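Local coordinates for ARO (armadillo repeats only protein) (Plasmodium falciparum Santa Lucia, PDB 5EWP) that probably takes part in moving rhoptries to the apical pole of the parasite and attaching them there, acting through an armadillo-repeat surface that binds proteins, at residues A53-I58 and S62-A67; N86-F91 and S111-D116; I92-S97 and H104-A109. All blocks are in the same frame, centred on the assembly; numbering follows the deposited sequence.

Followed from the N terminus, the chain first makes interaction 1, where the loop leading into helix 58-70 meets that helix's early turns; with three residues between its segments, it closes only a single helical turn. After helix 77-84, interaction 2 closes a longer loop by joining the start of helix 87-95 to the end of helix 100-113. Interaction 3, between the end of the first and the middle of the second, is nested inside that loop; interaction 1 precedes both in series. The F91 ring of interaction 2 meets A63 and L66 of interaction 1 and A109 of interaction 3, and A63 also meets L94, so the three join helices 58-70, 87-95 and 100-113 of the armadillo-type stack.

Interaction 1: residues A53-I58 and S62-A67; sequences ADPKTI and SATQLA
The carbonyl group of I58 is gripped from both faces of its plane by one residue, S62, a turn further on in helix 58-70 of this armadillo-repeat chain. The backbone N of S62 donates to I58 O at 2.8 Å, tilted 24° from the carbonyl plane, in an i to i+4 bond of the helix's opening turn. From the opposite face the hydroxyl OG of S62 donates to the same I58 O, also at 2.8 Å, and stands well above the plane. The torsion of S62 explains this second bond: OG lies beside the residue's own backbone N (chi1 -65°), folded back along the helix toward the preceding turn. The pair illustrates how a buried serine can satisfy its hydroxyl within its own helix. On the I58 side the methyl CG2 rests 3.8 Å from S62 OG, while F19 of helix 14-25 packs on both residues.

The helix begins just after T57, its N-cap residue, whose OG1 makes a weak bond to A60 N. Ahead of the cap the loop is tied to the start of helix 100-113 and the residue just before it by salt bridges from K56 NZ to E99 and D101, and by a hydrogen bond between A53 N and H104 ND1.

P55 has its CB directed toward the helix; its puckered ring crosses the T64 side chain at about a right angle, and CG is the atom that touches. T64 OG1 has its polar partner in A60 O, within the helix, and meets the proline by van der Waals contact, 3.5 Å from P55 CG.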
ATOM      1  N   ALA A  53     -12.594  -3.696  -3.917  1.00 15.08           N
ATOM      2  CA  ALA A  53     -14.059  -3.772  -3.966  1.00 17.48           C
ATOM      3  C   ALA A  53     -14.623  -2.840  -5.032  1.00 16.01           C
ATOM      4  O   ALA A  53     -14.112  -1.741  -5.232  1.00 16.42           O
ATOM      5  CB  ALA A  53     -14.640  -3.439  -2.612  1.00 18.67           C
ATOM      6  N   ASP A  54     -15.674  -3.270  -5.732  1.00 16.63           N
ATOM      7  CA  ASP A  54     -16.285  -2.413  -6.757  1.00 21.67           C
ATOM      8  C   ASP A  54     -16.702  -1.036  -6.223  1.00 21.27           C
ATOM      9  O   ASP A  54     -17.376  -0.941  -5.192  1.00 17.98           O
ATOM     10  CB  ASP A  54     -17.517  -3.096  -7.355  1.00 21.05           C
ATOM     11  CG  ASP A  54     -17.174  -4.365  -8.110  1.00 31.04           C
ATOM     12  OD1 ASP A  54     -16.008  -4.525  -8.522  1.00 24.90           O
ATOM     13  OD2 ASP A  54     -18.076  -5.215  -8.262  1.00 34.89           O
ATOM     14  N   PRO A  55     -16.306   0.035  -6.928  1.00 18.71           N
ATOM     15  CA  PRO A  55     -16.770   1.377  -6.549  1.00 20.52           C
ATOM     16  C   PRO A  55     -18.292   1.443  -6.502  1.00 18.90           C
ATOM     17  O   PRO A  55     -18.941   0.936  -7.419  1.00 19.41           O
ATOM     18  CB  PRO A  55     -16.193   2.269  -7.655  1.00 22.07           C
ATOM     19  CG  PRO A  55     -14.918   1.562  -8.045  1.00 23.18           C
ATOM     20  CD  PRO A  55     -15.266   0.083  -7.971  1.00 25.87           C
ATOM     21  N   LYS A  56     -18.842   2.029  -5.441  1.00 17.12           N
ATOM     22  CA  LYS A  56     -20.289   2.092  -5.275  1.00 22.96           C
ATOM     23  C   LYS A  56     -20.806   3.520  -5.397  1.00 23.99           C
ATOM     24  O   LYS A  56     -22.026   3.757  -5.440  1.00 19.26           O
ATOM     25  CB  LYS A  56     -20.696   1.497  -3.914  1.00 21.93           C
ATOM     26  CG  LYS A  56     -20.267   0.039  -3.735  1.00 29.07           C
ATOM     27  CD  LYS A  56     -20.890  -0.636  -2.498  1.00 26.98           C
ATOM     28  CE  LYS A  56     -21.031   0.312  -1.308  1.00 29.23           C
ATOM     29  NZ  LYS A  56     -19.847   0.343  -0.392  1.00 30.88           N
ATOM     30  N   THR A  57     -19.870   4.460  -5.472  1.00 21.33           N
ATOM     31  CA  THR A  57     -20.171   5.889  -5.598  1.00 17.97           C
ATOM     32  C   THR A  57     -19.224   6.567  -6.570  1.00 19.60           C
ATOM     33  O   THR A  57     -18.154   6.040  -6.871  1.00 17.73           O
ATOM     34  CB  THR A  57     -20.068   6.641  -4.248  1.00 21.34           C
ATOM     35  OG1 THR A  57     -18.765   6.425  -3.693  1.00 18.44           O
ATOM     36  CG2 THR A  57     -21.126   6.176  -3.248  1.00 21.43           C
ATOM     37  N   ILE A  58     -19.599   7.756  -7.035  1.00 20.65           N
ATOM     38  CA  ILE A  58     -18.722   8.542  -7.892  1.00 18.12           C
ATOM     39  C   ILE A  58     -17.394   8.825  -7.170  1.00 19.21           C
ATOM     40  O   ILE A  58     -16.328   8.855  -7.791  1.00 17.59           O
ATOM     41  CB  ILE A  58     -19.409   9.859  -8.319  1.00 19.43           C
ATOM     42  CG1 ILE A  58     -20.500   9.563  -9.343  1.00 22.99           C
ATOM     43  CG2 ILE A  58     -18.415  10.845  -8.904  1.00 14.65           C
ATOM     44  CD1 ILE A  58     -19.962   9.022 -10.646  1.00 24.37           C
ATOM     45  N   SER A  62     -13.907   7.854  -8.772  1.00 15.34           N
ATOM     46  CA  SER A  62     -12.944   8.906  -9.084  1.00 16.18           C
ATOM     47  C   SER A  62     -11.576   8.540  -8.521  1.00 14.91           C
ATOM     48  O   SER A  62     -10.560   8.699  -9.191  1.00 16.50           O
ATOM     49  CB  SER A  62     -13.429  10.239  -8.523  1.00 14.52           C
ATOM     50  OG  SER A  62     -14.634  10.654  -9.167  1.00 18.42           O
ATOM     51  N   ALA A  63     -11.557   8.030  -7.294  1.00 15.48           N
ATOM     52  CA  ALA A  63     -10.322   7.535  -6.690  1.00 13.37           C
ATOM     53  C   ALA A  63      -9.726   6.426  -7.562  1.00 12.57           C
ATOM     54  O   ALA A  63      -8.508   6.351  -7.738  1.00 14.88           O
ATOM     55  CB  ALA A  63     -10.575   7.038  -5.266  1.00 15.95           C
ATOM     56  N   THR A  64     -10.589   5.571  -8.119  1.00 15.15           N
ATOM     57  CA  THR A  64     -10.112   4.500  -8.983  1.00 14.27           C
ATOM     58  C   THR A  64      -9.498   5.057 -10.290  1.00 15.47           C
ATOM     59  O   THR A  64      -8.455   4.595 -10.732  1.00 17.11           O
ATOM     60  CB  THR A  64     -11.240   3.504  -9.297  1.00 16.34           C
ATOM     61  OG1 THR A  64     -11.771   3.005  -8.058  1.00 18.55           O
ATOM     62  CG2 THR A  64     -10.711   2.354 -10.120  1.00 19.67           C
ATOM     63  N   GLN A  65     -10.120   6.062 -10.896  1.00 15.30           N
ATOM     64  CA  GLN A  65      -9.544   6.631 -12.117  1.00 14.89           C
ATOM     65  C   GLN A  65      -8.202   7.289 -11.823  1.00 15.54           C
ATOM     66  O   GLN A  65      -7.290   7.240 -12.653  1.00 16.39           O
ATOM     67  CB  GLN A  65     -10.479   7.651 -12.760  1.00 14.43           C
ATOM     68  CG  GLN A  65     -11.830   7.058 -13.206  1.00 26.52           C
ATOM     69  CD  GLN A  65     -11.695   5.884 -14.176  1.00 34.84           C
ATOM     70  OE1 GLN A  65     -12.485   4.944 -14.121  1.00 43.58           O
ATOM     71  NE2 GLN A  65     -10.706   5.937 -15.062  1.00 26.83           N
ATOM     72  N   LEU A  66      -8.082   7.907 -10.648  1.00 16.49           N
ATOM     73  CA  LEU A  66      -6.809   8.517 -10.250  1.00 17.87           C
ATOM     74  C   LEU A  66      -5.739   7.436 -10.076  1.00 19.16           C
ATOM     75  O   LEU A  66      -4.585   7.618 -10.485  1.00 15.40           O
ATOM     76  CB  LEU A  66      -6.976   9.333  -8.962  1.00 13.83           C
ATOM     77  CG  LEU A  66      -7.702  10.667  -9.152  1.00 16.83           C
ATOM     78  CD1 LEU A  66      -8.167  11.269  -7.817  1.00 16.60           C
ATOM     79  CD2 LEU A  66      -6.844  11.668  -9.944  1.00 18.26           C
ATOM     80  N   ALA A  67      -6.128   6.301  -9.503  1.00 14.63           N
ATOM     81  CA  ALA A  67      -5.208   5.177  -9.354  1.00 15.34           C
ATOM     82  C   ALA A  67      -4.731   4.670 -10.720  1.00 18.39           C
ATOM     83  O   ALA A  67      -3.568   4.307 -10.896  1.00 17.71           O
ATOM     84  CB  ALA A  67      -5.863   4.057  -8.572  1.00 11.44           C
TER

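Interaction 2: residues N86-F91 and S111-D116; sequences NGIAVF and SFLSVD
Within the armadillo-type helical stack, the opening turns of helix 87-95 pack I88 and F91 against L113, at the far end of helix 100-113. It is a small, wholly apolar contact between buried side chains, and one methyl group carries it. L113 CD1 comes to 3.7 Å from F91 CE2 and 3.9 Å from F91 CD2, approaching the CD2-CE2 side of the ring obliquely, and the two side chains cross at about a right angle. The F91 ring reaches the methyl because CG stands beside the backbone N and opposite the carbonyl carbon (chi1 -67°). I88, three residues earlier and so on the same side of the helix, adds a looser touch, with CG1 4.4 Å from L113 CD1. One methyl thus settles against two residues a turn apart, a simple example of apolar packing between helices.

Both helix ends are shaped nearby. N86, with positive phi, is the C-prime residue of a Schellman motif that closes helix 77-84: G87 N bonds to I82 O and N86 N to R83 O. The chain thereby turns directly into helix 87-95, whose early turn is held by F91 N donating to G87 O at 2.9 Å. Past L113, S114 OG folds back to donate to S111 O at 2.8 Å and also pairs with N154 ND2, while the carbonyl of L113 receives N120 ND2.

Other helices complete the surroundings of the three apolar side chains. I82 of helix 77-84 packs on F91 and L113, A63 and L66 of helix 58-70 on F91, A70 of that helix on L113, and M124 of helix 118-126 on I88 and L113.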
ATOM      1  N   ASN A  86      -3.652  18.026  -4.450  1.00 17.37           N
ATOM      2  CA  ASN A  86      -3.999  17.661  -3.071  1.00 14.23           C
ATOM      3  C   ASN A  86      -4.585  16.245  -2.970  1.00 14.04           C
ATOM      4  O   ASN A  86      -5.305  15.918  -2.021  1.00 16.79           O
ATOM      5  CB  ASN A  86      -4.973  18.681  -2.463  1.00 22.69           C
ATOM      6  CG  ASN A  86      -5.014  18.615  -0.953  1.00 26.79           C
ATOM      7  OD1 ASN A  86      -3.974  18.487  -0.301  1.00 26.32           O
ATOM      8  ND2 ASN A  86      -6.216  18.662  -0.388  1.00 25.70           N
ATOM      9  N   GLY A  87      -4.254  15.391  -3.929  1.00 17.41           N
ATOM     10  CA  GLY A  87      -4.765  14.027  -3.905  1.00 16.41           C
ATOM     11  C   GLY A  87      -4.383  13.208  -2.674  1.00 15.59           C
ATOM     12  O   GLY A  87      -5.167  12.401  -2.192  1.00 15.62           O
ATOM     13  N   ILE A  88      -3.177  13.392  -2.144  1.00 14.05           N
ATOM     14  CA  ILE A  88      -2.738  12.482  -1.093  1.00 11.67           C
ATOM     15  C   ILE A  88      -3.555  12.676   0.187  1.00 14.04           C
ATOM     16  O   ILE A  88      -3.973  11.700   0.808  1.00 14.88           O
ATOM     17  CB  ILE A  88      -1.209  12.635  -0.823  1.00 12.69           C
ATOM     18  CG1 ILE A  88      -0.438  12.046  -2.007  1.00 17.93           C
ATOM     19  CG2 ILE A  88      -0.812  11.918   0.470  1.00 12.94           C
ATOM     20  CD1 ILE A  88       1.081  12.315  -1.984  1.00 22.54           C
ATOM     21  N   ALA A  89      -3.815  13.932   0.569  1.00 14.62           N
ATOM     22  CA  ALA A  89      -4.659  14.195   1.745  1.00 17.60           C
ATOM     23  C   ALA A  89      -6.074  13.642   1.540  1.00 15.94           C
ATOM     24  O   ALA A  89      -6.677  13.088   2.450  1.00 16.40           O
ATOM     25  CB  ALA A  89      -4.719  15.691   2.038  1.00 19.12           C
ATOM     26  N   VAL A  90      -6.564  13.777   0.319  1.00 15.16           N
ATOM     27  CA  VAL A  90      -7.892  13.287  -0.031  1.00 13.58           C
ATOM     28  C   VAL A  90      -7.965  11.756   0.081  1.00 17.69           C
ATOM     29  O   VAL A  90      -8.930  11.217   0.620  1.00 19.31           O
ATOM     30  CB  VAL A  90      -8.281  13.765  -1.431  1.00 14.99           C
ATOM     31  CG1 VAL A  90      -9.522  13.038  -1.932  1.00 18.29           C
ATOM     32  CG2 VAL A  90      -8.521  15.279  -1.419  1.00 22.16           C
ATOM     33  N   PHE A  91      -6.939  11.049  -0.391  1.00 13.40           N
ATOM     34  CA  PHE A  91      -6.910   9.592  -0.250  1.00 17.64           C
ATOM     35  C   PHE A  91      -6.802   9.169   1.218  1.00 17.50           C
ATOM     36  O   PHE A  91      -7.404   8.184   1.634  1.00 12.45           O
ATOM     37  CB  PHE A  91      -5.749   8.975  -1.045  1.00 12.13           C
ATOM     38  CG  PHE A  91      -5.903   9.107  -2.532  1.00 17.80           C
ATOM     39  CD1 PHE A  91      -7.111   8.796  -3.143  1.00 18.59           C
ATOM     40  CD2 PHE A  91      -4.843   9.534  -3.319  1.00 15.80           C
ATOM     41  CE1 PHE A  91      -7.258   8.915  -4.519  1.00 23.50           C
ATOM     42  CE2 PHE A  91      -4.991   9.659  -4.696  1.00 15.66           C
ATOM     43  CZ  PHE A  91      -6.196   9.351  -5.289  1.00 15.51           C
ATOM     44  N   SER A 111      -0.570   3.285  -3.207  1.00 16.81           N
ATOM     45  CA  SER A 111       0.523   2.354  -3.461  1.00 15.97           C
ATOM     46  C   SER A 111       1.222   2.699  -4.776  1.00 19.90           C
ATOM     47  O   SER A 111       2.448   2.699  -4.833  1.00 17.75           O
ATOM     48  CB  SER A 111       0.036   0.901  -3.465  1.00 17.70           C
ATOM     49  OG  SER A 111      -0.851   0.647  -4.533  1.00 22.31           O
ATOM     50  N   PHE A 112       0.465   3.027  -5.822  1.00 14.70           N
ATOM     51  CA  PHE A 112       1.097   3.471  -7.069  1.00 13.19           C
ATOM     52  C   PHE A 112       1.791   4.824  -6.933  1.00 13.75           C
ATOM     53  O   PHE A 112       2.846   5.048  -7.535  1.00 15.98           O
ATOM     54  CB  PHE A 112       0.081   3.551  -8.202  1.00 17.92           C
ATOM     55  CG  PHE A 112      -0.270   2.208  -8.772  1.00 20.82           C
ATOM     56  CD1 PHE A 112       0.705   1.428  -9.386  1.00 22.43           C
ATOM     57  CD2 PHE A 112      -1.560   1.724  -8.688  1.00 18.47           C
ATOM     58  CE1 PHE A 112       0.390   0.180  -9.907  1.00 27.20           C
ATOM     59  CE2 PHE A 112      -1.888   0.479  -9.218  1.00 25.00           C
ATOM     60  CZ  PHE A 112      -0.906  -0.292  -9.818  1.00 25.11           C
ATOM     61  N   LEU A 113       1.189   5.735  -6.176  1.00 12.21           N
ATOM     62  CA  LEU A 113       1.768   7.067  -6.017  1.00 15.87           C
ATOM     63  C   LEU A 113       3.089   7.010  -5.269  1.00 11.98           C
ATOM     64  O   LEU A 113       3.915   7.929  -5.379  1.00 13.82           O
ATOM     65  CB  LEU A 113       0.800   7.995  -5.285  1.00 10.55           C
ATOM     66  CG  LEU A 113      -0.435   8.410  -6.096  1.00 16.37           C
ATOM     67  CD1 LEU A 113      -1.390   9.080  -5.154  1.00 18.78           C
ATOM     68  CD2 LEU A 113      -0.016   9.359  -7.206  1.00 13.21           C
ATOM     69  N   SER A 114       3.284   5.944  -4.501  1.00  9.83           N
ATOM     70  CA  SER A 114       4.502   5.822  -3.684  1.00 13.50           C
ATOM     71  C   SER A 114       5.669   5.245  -4.478  1.00 16.32           C
ATOM     72  O   SER A 114       6.798   5.191  -3.979  1.00 17.91           O
ATOM     73  CB  SER A 114       4.252   4.961  -2.448  1.00 14.96           C
ATOM     74  OG  SER A 114       4.152   3.582  -2.783  1.00 19.04           O
ATOM     75  N   VAL A 115       5.399   4.805  -5.702  1.00 14.54           N
ATOM     76  CA  VAL A 115       6.430   4.168  -6.515  1.00 15.11           C
ATOM     77  C   VAL A 115       7.204   5.205  -7.318  1.00 16.43           C
ATOM     78  O   VAL A 115       6.629   5.986  -8.079  1.00 15.98           O
ATOM     79  CB  VAL A 115       5.848   3.116  -7.471  1.00 19.54           C
ATOM     80  CG1 VAL A 115       6.960   2.526  -8.336  1.00 20.19           C
ATOM     81  CG2 VAL A 115       5.166   2.016  -6.671  1.00 24.01           C
ATOM     82  N   ASP A 116       8.522   5.204  -7.140  1.00 19.22           N
ATOM     83  CA  ASP A 116       9.380   6.118  -7.880  1.00 15.58           C
ATOM     84  C   ASP A 116       8.933   7.568  -7.736  1.00 16.06           C
ATOM     85  O   ASP A 116       8.883   8.320  -8.719  1.00 16.97           O
ATOM     86  CB  ASP A 116       9.434   5.742  -9.370  1.00 22.40           C
ATOM     87  CG  ASP A 116      10.184   4.442  -9.627  1.00 26.20           C
ATOM     88  OD1 ASP A 116      11.028   4.054  -8.797  1.00 27.90           O
ATOM     89  OD2 ASP A 116       9.922   3.804 -10.666  1.00 32.24           O
TER

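Interaction 3: residues I92-S97 and H104-A109; sequences INLLKS and HAAVVA
L95 holds CG beside its backbone N, opposite the carbonyl carbon (chi1 -67°); chi2 (176°) then sends CD1 on in the extended direction and leaves CD2 as the branch that faces A106 and V107, although CB itself does not point at them. V107 meets it with CG2, the branch lying beside that residue's backbone N. The two methyls touch, L95 CD2 to V107 CG2, at 3.7 Å, their side chains crossing at about a right angle. The same L95 CD2 is also 3.7 Å from A106 CB, so one methyl is lodged against two successive residues of the opposing helix.

A106 is the centre of the contact. Its lone CB is also touched, from a different direction, by L94 CB at 3.8 Å, and the CA atoms of L94 and A106 come within 6.1 Å. The pair exemplifies how a small residue lets two helix backbones come close, here helices 87-95 and 100-113, which a short connection joins.

Two further helices pack on these two: A63 of helix 58-70 touches L94 and A105, while M144, A147 and C148 of helix 142-156 touch V107.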
ATOM      1  N   ILE A  92      -6.020   9.894   2.016  1.00 16.94           N
ATOM      2  CA  ILE A  92      -5.912   9.518   3.424  1.00 15.99           C
ATOM      3  C   ILE A  92      -7.269   9.653   4.109  1.00 15.27           C
ATOM      4  O   ILE A  92      -7.651   8.824   4.939  1.00 20.21           O
ATOM      5  CB  ILE A  92      -4.834  10.357   4.145  1.00 16.58           C
ATOM      6  CG1 ILE A  92      -3.461   9.932   3.613  1.00 13.24           C
ATOM      7  CG2 ILE A  92      -4.896  10.120   5.648  1.00 24.29           C
ATOM      8  CD1 ILE A  92      -2.289  10.826   4.043  1.00 14.03           C
ATOM      9  N   ASN A  93      -8.035  10.648   3.691  1.00 13.29           N
ATOM     10  CA  ASN A  93      -9.391  10.792   4.199  1.00 17.07           C
ATOM     11  C   ASN A  93     -10.262   9.591   3.817  1.00 21.26           C
ATOM     12  O   ASN A  93     -11.096   9.133   4.605  1.00 17.86           O
ATOM     13  CB  ASN A  93     -10.014  12.075   3.666  1.00 21.74           C
ATOM     14  CG  ASN A  93     -11.304  12.409   4.351  1.00 39.31           C
ATOM     15  OD1 ASN A  93     -11.378  12.408   5.580  1.00 45.72           O
ATOM     16  ND2 ASN A  93     -12.335  12.696   3.568  1.00 41.32           N
ATOM     17  N   LEU A  94     -10.069   9.071   2.608  1.00 17.30           N
ATOM     18  CA  LEU A  94     -10.844   7.895   2.176  1.00 17.87           C
ATOM     19  C   LEU A  94     -10.457   6.652   2.998  1.00 18.33           C
ATOM     20  O   LEU A  94     -11.267   5.763   3.223  1.00 15.16           O
ATOM     21  CB  LEU A  94     -10.630   7.641   0.683  1.00 16.27           C
ATOM     22  CG  LEU A  94     -11.275   8.582  -0.337  1.00 22.12           C
ATOM     23  CD1 LEU A  94     -11.010   8.078  -1.756  1.00 23.06           C
ATOM     24  CD2 LEU A  94     -12.748   8.648  -0.101  1.00 27.55           C
ATOM     25  N   LEU A  95      -9.221   6.605   3.474  1.00 17.57           N
ATOM     26  CA  LEU A  95      -8.778   5.492   4.306  1.00 17.38           C
ATOM     27  C   LEU A  95      -9.575   5.403   5.609  1.00 18.40           C
ATOM     28  O   LEU A  95      -9.624   4.354   6.244  1.00 19.92           O
ATOM     29  CB  LEU A  95      -7.281   5.623   4.625  1.00 15.93           C
ATOM     30  CG  LEU A  95      -6.345   5.475   3.426  1.00 11.57           C
ATOM     31  CD1 LEU A  95      -4.893   5.725   3.858  1.00 13.64           C
ATOM     32  CD2 LEU A  95      -6.474   4.089   2.808  1.00 16.40           C
ATOM     33  N   LYS A  96     -10.190   6.510   6.005  1.00 15.08           N
ATOM     34  CA  LYS A  96     -10.989   6.555   7.236  1.00 20.65           C
ATOM     35  C   LYS A  96     -12.402   6.022   7.034  1.00 20.12           C
ATOM     36  O   LYS A  96     -13.180   5.900   7.999  1.00 20.86           O
ATOM     37  CB  LYS A  96     -11.067   7.986   7.753  1.00 24.57           C
ATOM     38  CG  LYS A  96      -9.712   8.609   8.053  1.00 32.93           C
ATOM     39  CD  LYS A  96      -9.855  10.102   8.278  1.00 36.16           C
ATOM     40  CE  LYS A  96      -8.493  10.765   8.459  1.00 47.18           C
ATOM     41  NZ  LYS A  96      -8.604  12.248   8.445  1.00 54.93           N
ATOM     42  N   SER A  97     -12.744   5.716   5.784  1.00 18.17           N
ATOM     43  CA  SER A  97     -14.117   5.311   5.443  1.00 18.98           C
ATOM     44  C   SER A  97     -14.458   3.894   5.911  1.00 20.49           C
ATOM     45  O   SER A  97     -13.595   3.034   6.004  1.00 22.06           O
ATOM     46  CB  SER A  97     -14.340   5.418   3.922  1.00 14.81           C
ATOM     47  OG  SER A  97     -15.632   4.949   3.555  1.00 20.76           O
ATOM     48  N   HIS A 104     -10.273   0.625  -0.308  1.00 14.50           N
ATOM     49  CA  HIS A 104      -9.468  -0.109  -1.281  1.00 15.97           C
ATOM     50  C   HIS A 104      -8.933   0.785  -2.385  1.00 14.30           C
ATOM     51  O   HIS A 104      -7.773   0.678  -2.757  1.00 12.19           O
ATOM     52  CB  HIS A 104     -10.278  -1.243  -1.891  1.00 15.32           C
ATOM     53  CG  HIS A 104     -10.520  -2.379  -0.952  1.00 15.84           C
ATOM     54  ND1 HIS A 104     -11.331  -3.448  -1.273  1.00 16.93           N
ATOM     55  CD2 HIS A 104     -10.027  -2.636   0.282  1.00 14.67           C
ATOM     56  CE1 HIS A 104     -11.356  -4.294  -0.260  1.00 17.59           C
ATOM     57  NE2 HIS A 104     -10.562  -3.832   0.692  1.00 15.43           N
ATOM     58  N   ALA A 105      -9.781   1.664  -2.905  1.00 13.01           N
ATOM     59  CA  ALA A 105      -9.368   2.547  -3.986  1.00 14.14           C
ATOM     60  C   ALA A 105      -8.242   3.469  -3.525  1.00 12.49           C
ATOM     61  O   ALA A 105      -7.294   3.714  -4.270  1.00 13.92           O
ATOM     62  CB  ALA A 105     -10.561   3.362  -4.498  1.00 14.43           C
ATOM     63  N   ALA A 106      -8.347   3.959  -2.291  1.00 11.39           N
ATOM     64  CA  ALA A 106      -7.307   4.819  -1.709  1.00 11.47           C
ATOM     65  C   ALA A 106      -5.992   4.076  -1.516  1.00 16.10           C
ATOM     66  O   ALA A 106      -4.926   4.619  -1.788  1.00 15.39           O
ATOM     67  CB  ALA A 106      -7.791   5.410  -0.351  1.00 12.85           C
ATOM     68  N   VAL A 107      -6.059   2.840  -1.041  1.00 11.02           N
ATOM     69  CA  VAL A 107      -4.856   2.030  -0.901  1.00 15.25           C
ATOM     70  C   VAL A 107      -4.198   1.781  -2.259  1.00 16.10           C
ATOM     71  O   VAL A 107      -2.987   1.954  -2.405  1.00 11.97           O
ATOM     72  CB  VAL A 107      -5.174   0.679  -0.218  1.00 14.62           C
ATOM     73  CG1 VAL A 107      -4.017  -0.297  -0.380  1.00 11.43           C
ATOM     74  CG2 VAL A 107      -5.489   0.906   1.259  1.00 16.70           C
ATOM     75  N   VAL A 108      -4.991   1.384  -3.255  1.00 15.04           N
ATOM     76  CA  VAL A 108      -4.429   1.179  -4.592  1.00 11.32           C
ATOM     77  C   VAL A 108      -3.775   2.467  -5.127  1.00  9.74           C
ATOM     78  O   VAL A 108      -2.624   2.428  -5.599  1.00 15.13           O
ATOM     79  CB  VAL A 108      -5.501   0.688  -5.585  1.00 14.59           C
ATOM     80  CG1 VAL A 108      -4.928   0.654  -7.012  1.00 15.99           C
ATOM     81  CG2 VAL A 108      -6.012  -0.691  -5.150  1.00 12.68           C
ATOM     82  N   ALA A 109      -4.473   3.598  -5.022  1.00 11.87           N
ATOM     83  CA  ALA A 109      -3.917   4.879  -5.505  1.00 13.69           C
ATOM     84  C   ALA A 109      -2.610   5.215  -4.800  1.00 14.52           C
ATOM     85  O   ALA A 109      -1.615   5.548  -5.446  1.00 13.28           O
ATOM     86  CB  ALA A 109      -4.903   6.032  -5.309  1.00 14.25           C
TER